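DotU family type IV/VI secretion system protein (Acinetobacter baumannii, PDB 6Y4R) forms the cytoplasmic domain of TssL, a key component of the type VI secretion system, where it probably helps build the inner-membrane complex of that machine. Local coordinates at residues K59-A64 / L122-Y127; A64-T69 / N83-S88. All blocks are in the same frame, centred on the assembly; numbering follows the deposited sequence.

Contact 1 (K59-A64 / L122-Y127); sequences KYAFCA and LEVFHY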
loop_
_atom_site.group_PDB
_atom_site.type_symbol
_atom_site.label_atom_id
_atom_site.label_comp_id
_atom_site.label_asym_id
_atom_site.label_seq_id
_atom_site.Cartn_x
_atom_site.Cartn_y
_atom_site.Cartn_z
ATOM N N LYS A 59 -1.965 -4.821 -4.951
ATOM C CA LYS A 59 -3.098 -4.734 -4.043
ATOM C C LYS A 59 -2.703 -5.057 -2.599
ATOM O O LYS A 59 -3.226 -4.444 -1.660
ATOM C CB LYS A 59 -4.218 -5.652 -4.531
ATOM C CG LYS A 59 -5.222 -5.997 -3.467
ATOM C CD LYS A 59 -6.598 -6.204 -4.052
ATOM C CE LYS A 59 -6.823 -7.625 -4.502
ATOM N NZ LYS A 59 -7.963 -7.636 -5.465
ATOM N N TYR A 60 -1.786 -6.013 -2.395
ATOM C CA TYR A 60 -1.366 -6.362 -1.036
ATOM C C TYR A 60 -0.682 -5.178 -0.354
ATOM O O TYR A 60 -0.952 -4.877 0.816
ATOM C CB TYR A 60 -0.431 -7.582 -1.070
ATOM C CG TYR A 60 0.094 -7.992 0.298
ATOM C CD1 TYR A 60 1.202 -7.356 0.867
ATOM C CD2 TYR A 60 -0.527 -8.998 1.024
ATOM C CE1 TYR A 60 1.662 -7.706 2.124
ATOM C CE2 TYR A 60 -0.071 -9.367 2.278
ATOM C CZ TYR A 60 1.022 -8.724 2.827
ATOM O OH TYR A 60 1.468 -9.102 4.081
ATOM N N ALA A 61 0.221 -4.509 -1.078
ATOM C CA ALA A 61 0.936 -3.357 -0.547
ATOM C C ALA A 61 -0.019 -2.220 -0.240
ATOM O O ALA A 61 0.141 -1.523 0.770
ATOM C CB ALA A 61 2.003 -2.894 -1.547
ATOM N N PHE A 62 -0.999 -1.988 -1.115
ATOM C CA PHE A 62 -1.936 -0.896 -0.875
ATOM C C PHE A 62 -2.797 -1.176 0.353
ATOM O O PHE A 62 -3.135 -0.256 1.100
ATOM C CB PHE A 62 -2.811 -0.670 -2.104
ATOM C CG PHE A 62 -3.904 0.342 -1.902
ATOM C CD1 PHE A 62 -3.735 1.642 -2.341
ATOM C CD2 PHE A 62 -5.110 -0.003 -1.290
ATOM C CE1 PHE A 62 -4.743 2.591 -2.165
ATOM C CE2 PHE A 62 -6.123 0.945 -1.102
ATOM C CZ PHE A 62 -5.938 2.235 -1.544
ATOM N N CYS A 63 -3.190 -2.434 0.556
ATOM C CA CYS A 63 -3.986 -2.781 1.728
ATOM C C CYS A 63 -3.160 -2.699 3.010
ATOM O O CYS A 63 -3.643 -2.206 4.038
ATOM C CB CYS A 63 -4.599 -4.167 1.546
ATOM S SG CYS A 63 -5.884 -4.207 0.246
ATOM N N ALA A 64 -1.912 -3.168 2.977
ATOM C CA ALA A 64 -1.050 -2.978 4.140
ATOM C C ALA A 64 -0.892 -1.491 4.464
ATOM O O ALA A 64 -0.849 -1.108 5.639
ATOM C CB ALA A 64 0.306 -3.650 3.910
ATOM N N LEU A 122 7.487 -3.225 -8.135
ATOM C CA LEU A 122 8.420 -2.642 -7.174
ATOM C C LEU A 122 8.242 -1.135 -7.070
ATOM O O LEU A 122 8.481 -0.562 -6.003
ATOM C CB LEU A 122 9.861 -3.051 -7.518
ATOM C CG LEU A 122 11.062 -2.416 -6.814
ATOM C CD1 LEU A 122 11.184 -3.000 -5.417
ATOM C CD2 LEU A 122 12.307 -2.722 -7.596
ATOM N N GLU A 123 7.784 -0.488 -8.144
ATOM C CA GLU A 123 7.447 0.936 -8.093
ATOM C C GLU A 123 6.300 1.220 -7.121
ATOM O O GLU A 123 6.261 2.284 -6.492
ATOM C CB GLU A 123 7.065 1.414 -9.488
ATOM C CG GLU A 123 8.188 2.004 -10.321
ATOM C CD GLU A 123 7.890 1.926 -11.812
ATOM O OE1 GLU A 123 6.865 1.311 -12.157
ATOM O OE2 GLU A 123 8.598 2.568 -12.633
ATOM N N VAL A 124 5.342 0.292 -7.019
ATOM C CA VAL A 124 4.242 0.395 -6.055
ATOM C C VAL A 124 4.763 0.257 -4.623
ATOM O O VAL A 124 4.394 1.041 -3.737
ATOM C CB VAL A 124 3.144 -0.648 -6.377
ATOM C CG1 VAL A 124 2.140 -0.773 -5.248
ATOM C CG2 VAL A 124 2.410 -0.289 -7.668
ATOM N N PHE A 125 5.608 -0.754 -4.361
ATOM C CA PHE A 125 6.101 -0.931 -2.996
ATOM C C PHE A 125 6.953 0.243 -2.539
ATOM O O PHE A 125 6.927 0.589 -1.353
ATOM C CB PHE A 125 6.910 -2.214 -2.857
ATOM C CG PHE A 125 6.079 -3.436 -2.565
ATOM C CD1 PHE A 125 5.173 -3.916 -3.485
ATOM C CD2 PHE A 125 6.204 -4.104 -1.350
ATOM C CE1 PHE A 125 4.422 -5.051 -3.204
ATOM C CE2 PHE A 125 5.446 -5.217 -1.072
ATOM C CZ PHE A 125 4.562 -5.692 -2.002
ATOM N N HIS A 126 7.721 0.856 -3.452
ATOM C CA HIS A 126 8.472 2.069 -3.123
ATOM C C HIS A 126 7.537 3.234 -2.823
ATOM O O HIS A 126 7.755 3.985 -1.863
ATOM C CB HIS A 126 9.415 2.416 -4.281
ATOM C CG HIS A 126 10.127 3.728 -4.135
ATOM N ND1 HIS A 126 9.833 4.819 -4.923
ATOM C CD2 HIS A 126 11.148 4.112 -3.330
ATOM C CE1 HIS A 126 10.632 5.824 -4.597
ATOM N NE2 HIS A 126 11.437 5.424 -3.629
ATOM N N TYR A 127 6.482 3.389 -3.624
ATOM C CA TYR A 127 5.544 4.497 -3.443
ATOM C C TYR A 127 4.731 4.370 -2.160
ATOM O O TYR A 127 4.374 5.384 -1.557
ATOM C CB TYR A 127 4.636 4.597 -4.670
ATOM C CG TYR A 127 3.871 5.881 -4.747
ATOM C CD1 TYR A 127 4.529 7.089 -4.865
ATOM C CD2 TYR A 127 2.491 5.884 -4.766
ATOM C CE1 TYR A 127 3.825 8.285 -4.939
ATOM C CE2 TYR A 127 1.771 7.074 -4.852
ATOM C CZ TYR A 127 2.445 8.268 -4.939
ATOM O OH TYR A 127 1.748 9.450 -5.026
#
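One face of the F125 ring is covered by the methyl group of A61. A61 CB sits 3.6 Å above the plane of the F125 ring, displaced from its middle toward the rim. Its closest ring atom is CE1 of F125, 3.6 Å from A61 CB. The line from A61 CB to the centroid of the F125 ring is 3.8 Å long and leans 17° from the ring normal, so this is a CH-pi contact. Segment 59-64 therefore meets the ring on a face, not at an edge. F104 of helix 100-114 also meets this ring, with the planes at about 45°, and I107 of that helix touches the side chain.

The first torsion of F125 (chi1 -86°) turns CG roughly opposite the carbonyl carbon. From there the ring reaches over A61. V124 points at helix 52-71 from the preceding position, and its CG1 lies 4.3 Å from A61 CB. A61 thus touches two consecutive residues of helix 119-130.

The small A61 side chain is consistent with the close approach of the helices here: A61 CA and F125 CA are 6.2 Å apart. No hydrogen bond crosses between the segments. The contact is buried and apolar, and rests on dispersion and the CH-pi contact.

Contact 2 (A64-T69 / N83-S88); sequences ALIDET and NSWLIS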
loop_
_atom_site.group_PDB
_atom_site.type_symbol
_atom_site.label_atom_id
_atom_site.label_comp_id
_atom_site.label_asym_id
_atom_site.label_seq_id
_atom_site.Cartn_x
_atom_site.Cartn_y
_atom_site.Cartn_z
ATOM N N ALA A 64 -1.912 -3.168 2.977
ATOM C CA ALA A 64 -1.050 -2.978 4.140
ATOM C C ALA A 64 -0.892 -1.491 4.464
ATOM O O ALA A 64 -0.849 -1.108 5.639
ATOM C CB ALA A 64 0.306 -3.650 3.910
ATOM N N LEU A 65 -0.839 -0.641 3.435
ATOM C CA LEU A 65 -0.577 0.790 3.607
ATOM C C LEU A 65 -1.800 1.549 4.113
ATOM O O LEU A 65 -1.679 2.420 4.982
ATOM C CB LEU A 65 -0.074 1.381 2.290
ATOM C CG LEU A 65 -0.117 2.882 2.038
ATOM C CD1 LEU A 65 0.913 3.609 2.872
ATOM C CD2 LEU A 65 0.126 3.131 0.571
ATOM N N ILE A 66 -2.975 1.284 3.529
ATOM C CA ILE A 66 -4.211 1.920 3.994
ATOM C C ILE A 66 -4.541 1.482 5.417
ATOM O O ILE A 66 -5.018 2.288 6.225
ATOM C CB ILE A 66 -5.375 1.618 3.026
ATOM C CG1 ILE A 66 -6.643 2.365 3.440
ATOM C CG2 ILE A 66 -5.658 0.117 2.945
ATOM C CD1 ILE A 66 -6.474 3.836 3.515
ATOM N N ASP A 67 -4.244 0.223 5.768
ATOM C CA ASP A 67 -4.560 -0.228 7.119
ATOM C C ASP A 67 -3.741 0.527 8.159
ATOM O O ASP A 67 -4.290 0.993 9.167
ATOM C CB ASP A 67 -4.304 -1.733 7.294
ATOM C CG ASP A 67 -5.397 -2.637 6.688
ATOM O OD1 ASP A 67 -6.464 -2.145 6.255
ATOM O OD2 ASP A 67 -5.235 -3.879 6.773
ATOM N N GLU A 68 -2.441 0.722 7.906
ATOM C CA GLU A 68 -1.592 1.338 8.927
ATOM C C GLU A 68 -1.731 2.850 8.966
ATOM O O GLU A 68 -1.551 3.458 10.027
ATOM C CB GLU A 68 -0.133 0.921 8.739
ATOM C CG GLU A 68 0.873 1.830 9.451
ATOM C CD GLU A 68 2.339 1.500 9.152
ATOM O OE1 GLU A 68 2.729 0.340 9.373
ATOM O OE2 GLU A 68 3.102 2.383 8.693
ATOM N N THR A 69 -2.049 3.469 7.832
ATOM C CA THR A 69 -2.353 4.893 7.830
ATOM C C THR A 69 -3.518 5.183 8.767
ATOM O O THR A 69 -3.486 6.146 9.544
ATOM C CB THR A 69 -2.670 5.353 6.408
ATOM O OG1 THR A 69 -1.527 5.144 5.573
ATOM C CG2 THR A 69 -3.049 6.804 6.382
ATOM N N ASN A 83 -12.628 2.778 14.787
ATOM C CA ASN A 83 -13.465 1.771 15.439
ATOM C C ASN A 83 -14.259 0.923 14.454
ATOM O O ASN A 83 -14.586 -0.230 14.764
ATOM C CB ASN A 83 -14.413 2.410 16.440
ATOM C CG ASN A 83 -13.742 2.730 17.751
ATOM O OD1 ASN A 83 -12.806 2.030 18.176
ATOM N ND2 ASN A 83 -14.260 3.740 18.443
ATOM N N SER A 84 -14.665 1.490 13.319
ATOM C CA SER A 84 -15.307 0.651 12.314
ATOM C C SER A 84 -14.279 -0.161 11.521
ATOM O O SER A 84 -14.560 -1.291 11.107
ATOM C CB SER A 84 -16.214 1.493 11.417
ATOM O OG SER A 84 -15.485 2.248 10.476
ATOM N N TRP A 85 -13.079 0.376 11.317
ATOM C CA TRP A 85 -12.099 -0.324 10.497
ATOM C C TRP A 85 -11.531 -1.538 11.220
ATOM O O TRP A 85 -11.322 -2.588 10.600
ATOM C CB TRP A 85 -10.977 0.637 10.098
ATOM C CG TRP A 85 -10.196 0.230 8.875
ATOM C CD1 TRP A 85 -9.003 -0.442 8.841
ATOM C CD2 TRP A 85 -10.547 0.494 7.508
ATOM N NE1 TRP A 85 -8.590 -0.608 7.535
ATOM C CE2 TRP A 85 -9.523 -0.045 6.701
ATOM C CE3 TRP A 85 -11.623 1.145 6.890
ATOM C CZ2 TRP A 85 -9.551 0.036 5.309
ATOM C CZ3 TRP A 85 -11.650 1.224 5.512
ATOM C CH2 TRP A 85 -10.626 0.669 4.734
ATOM N N LEU A 86 -11.284 -1.423 12.534
ATOM C CA LEU A 86 -10.623 -2.494 13.286
ATOM C C LEU A 86 -11.470 -3.763 13.358
ATOM O O LEU A 86 -10.941 -4.839 13.672
ATOM C CB LEU A 86 -10.250 -1.981 14.681
ATOM C CG LEU A 86 -11.366 -1.643 15.671
ATOM C CD1 LEU A 86 -11.937 -2.866 16.425
ATOM C CD2 LEU A 86 -10.928 -0.531 16.621
ATOM N N ILE A 87 -12.770 -3.658 13.079
ATOM C CA ILE A 87 -13.632 -4.834 12.974
ATOM C C ILE A 87 -13.042 -5.850 12.005
ATOM O O ILE A 87 -13.044 -7.064 12.252
ATOM C CB ILE A 87 -15.049 -4.417 12.546
ATOM C CG1 ILE A 87 -15.695 -3.535 13.618
ATOM C CG2 ILE A 87 -15.889 -5.652 12.254
ATOM C CD1 ILE A 87 -15.608 -4.147 15.011
ATOM N N SER A 88 -12.589 -5.367 10.837
ATOM C CA SER A 88 -11.925 -6.203 9.843
ATOM C C SER A 88 -10.977 -5.340 9.034
ATOM O O SER A 88 -11.397 -4.713 8.056
ATOM C CB SER A 88 -12.923 -6.887 8.912
ATOM O OG SER A 88 -12.248 -7.899 8.179
#
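The side chains of W85 and D67 join helix 79-85 to helix 52-71, next to the start of helix 90-95. The indole N-H of W85 is hydrogen-bonded to the carboxylate, with W85 NE1 2.9 Å from D67 OD1. The bond is fairly straight, at 163° at the hydrogen. OD1 lies close to the indole plane, at its edge. NE1 of W85 meets D67 OD1 from above the carboxylate, 43° out of its plane. The two flat groups are turned nearly perpendicular.

With CG of D67 anti to the carbonyl carbon (chi1 -78°), the carboxylate is brought to the indole N-H, although the first bond of the side chain does not aim at W85. I66 approaches the benzo part of the indole obliquely, I66 CG1 lying 4.2 Å from W85 CZ2. F30 and R31 of helix 27-47 also touch W85. Within helix 52-71, T69 OG1 donates a hydrogen bond to L65 O at 2.8 Å, from the opposite face of that carbonyl to T69 N.

D67 has further donors: OD1 also takes the backbone N-H of L90, and OD2 that of Q91. Three N-H groups thus grip one buried carboxylate. They fix its rotation and, with the helix start nearby, probably help stabilise its negative charge.

How the contacts relate
After helices 4-7, 9-19 and 27-47, the chain enters helix 52-71, which supplies one side of both contacts. A64 is common to both, as the last residue of 59-64 and the first of 64-69. The chain then leaves this helix, and contact 2 closes a short loop through helix 79-85, with 13 residues between its segments. The chain continues through helices 90-95 and 100-114 before helix 119-130 closes the longer loop of contact 1, with 57 residues between. The shorter loop thus lies within the longer one. The centres of contacts 1 and 2 are about 16 Å apart. Contact 1 is near the centre of the chain and contact 2 farther out, so helix 52-71 links the middle of the helical fold to helix 79-85.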